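Local coordinates for uncharacterized protein Q99UF4 (Staphylococcus aureus, PDB 3B2N) that is probably a DNA-binding response regulator of the LuxR family, whose CheY-like receiver domain would take part in controlling transcription, at residues M42-I45 / E46-N49. Residues are numbered along the deposited sequence; the frame is centred on the assembly and turned at random.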
loop_
_atom_site.group_PDB
_atom_site.type_symbol
_atom_site.label_atom_id
_atom_site.label_comp_id
_atom_site.label_asym_id
_atom_site.label_seq_id
_atom_site.Cartn_x
_atom_site.Cartn_y
_atom_site.Cartn_z
ATOM N N MET A 42 5.114 6.881 6.197
ATOM C CA MET A 42 4.200 7.950 6.622
ATOM C C MET A 42 4.784 9.321 6.308
ATOM O O MET A 42 4.071 10.187 5.829
ATOM C CB MET A 42 3.853 7.822 8.112
ATOM C CG MET A 42 2.628 8.668 8.631
ATOM S SD MET A 42 1.034 8.296 7.808
ATOM C CE MET A 42 0.719 9.834 6.932
ATOM N N LYS A 43 6.097 9.488 6.545
ATOM C CA LYS A 43 6.786 10.722 6.220
ATOM C C LYS A 43 6.833 10.962 4.706
ATOM O O LYS A 43 6.522 12.050 4.246
ATOM C CB LYS A 43 8.209 10.781 6.833
ATOM C CG LYS A 43 8.349 10.634 8.380
ATOM C CD LYS A 43 7.208 11.233 9.249
ATOM C CE LYS A 43 7.053 12.782 9.175
ATOM N NZ LYS A 43 7.857 13.596 10.172
ATOM N N LEU A 44 7.211 9.945 3.938
ATOM C CA LEU A 44 7.191 10.028 2.471
ATOM C C LEU A 44 5.789 10.396 1.952
ATOM O O LEU A 44 5.640 11.267 1.109
ATOM C CB LEU A 44 7.665 8.708 1.853
ATOM C CG LEU A 44 9.138 8.411 2.105
ATOM C CD1 LEU A 44 9.433 6.930 2.022
ATOM C CD2 LEU A 44 9.984 9.192 1.124
ATOM N N ILE A 45 4.773 9.731 2.469
ATOM C CA ILE A 45 3.390 10.026 2.096
ATOM C C ILE A 45 3.024 11.508 2.314
ATOM O O ILE A 45 2.478 12.154 1.421
ATOM C CB ILE A 45 2.419 9.058 2.838
ATOM C CG1 ILE A 45 2.599 7.620 2.324
ATOM C CG2 ILE A 45 0.939 9.471 2.717
ATOM C CD1 ILE A 45 1.996 6.563 3.267
ATOM N N GLU A 46 3.340 12.054 3.484
ATOM C CA GLU A 46 3.058 13.476 3.744
ATOM C C GLU A 46 3.908 14.404 2.864
ATOM O O GLU A 46 3.418 15.414 2.374
ATOM C CB GLU A 46 3.225 13.830 5.227
ATOM C CG GLU A 46 2.206 13.164 6.109
ATOM C CD GLU A 46 2.540 13.267 7.588
ATOM O OE1 GLU A 46 1.580 13.387 8.390
ATOM O OE2 GLU A 46 3.751 13.233 7.949
ATOM N N GLU A 47 5.170 14.052 2.659
ATOM C CA GLU A 47 6.021 14.805 1.758
ATOM C C GLU A 47 5.497 14.797 0.311
ATOM O O GLU A 47 5.403 15.873 -0.302
ATOM C CB GLU A 47 7.475 14.309 1.804
ATOM C CG GLU A 47 8.446 15.113 0.931
ATOM C CD GLU A 47 9.774 14.390 0.654
ATOM O OE1 GLU A 47 10.635 14.979 -0.043
ATOM O OE2 GLU A 47 9.973 13.244 1.125
ATOM N N TYR A 48 5.165 13.612 -0.230
ATOM C CA TYR A 48 4.886 13.479 -1.683
ATOM C C TYR A 48 3.409 13.498 -2.099
ATOM O O TYR A 48 3.116 13.667 -3.287
ATOM C CB TYR A 48 5.534 12.224 -2.280
ATOM C CG TYR A 48 7.032 12.270 -2.390
ATOM C CD1 TYR A 48 7.656 13.004 -3.409
ATOM C CD2 TYR A 48 7.840 11.561 -1.481
ATOM C CE1 TYR A 48 9.050 13.048 -3.508
ATOM C CE2 TYR A 48 9.213 11.594 -1.557
ATOM C CZ TYR A 48 9.829 12.332 -2.580
ATOM O OH TYR A 48 11.210 12.361 -2.671
ATOM N N ASN A 49 2.492 13.309 -1.145
ATOM C CA ASN A 49 1.056 13.102 -1.448
ATOM C C ASN A 49 0.720 12.170 -2.660
ATOM O O ASN A 49 0.130 12.621 -3.649
ATOM C CB ASN A 49 0.395 14.465 -1.640
ATOM C CG ASN A 49 0.682 15.394 -0.491
ATOM O OD1 ASN A 49 1.575 16.260 -0.573
ATOM N ND2 ASN A 49 -0.046 15.198 0.619
#
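The ring of Y48 meets L44 at its edge, where CD2 of L44 lies in the ring plane 3.7 Å from CE2 of Y48 and O of L44 also lies near that plane, at CD2 of Y48, while the carboxylate carbon of the adjacent E47 sits over one face, offset toward the rim. L44 and Y48 stand four residues apart, about one turn, near the end of helix 38-48, one of the helices flanking the parallel sheet of this CheY-like receiver domain. With that spacing, and with CG beside the backbone N in both (chi1 -71° in Y48), L44 and Y48 run side by side and point the same way; both side chains also touch I7 of strand 4-9. E47 comes over the ring with its chain fully extended.

Two residues back, on another side of the helix, E46 crosses M42. The thioether chain of M42 bends at chi2 and chi3, bringing the methyl CE to 3.7 Å from CG of E46. The carboxylate beyond has its strongest partner in K74, which forms a salt bridge with OE1; the other oxygen, OE2, lies 3.6 Å from CE of K43, whose NZ stays 4.7 Å from OE2 and makes no direct ion pair. M42 and E46 both lean on E70 of helix 64-73, and M42 and I45 on V67, so this side packs against the neighbouring helix.

Four consecutive i to i+4 backbone bonds run beneath these side chains. The amide N of Y48 reaches O of L44 at 2.7 Å. The chain then leaves helical geometry at N49, with positive phi, yet its amide N still reaches O of I45 at 2.8 Å, through a more bent N-H...O angle of 136°.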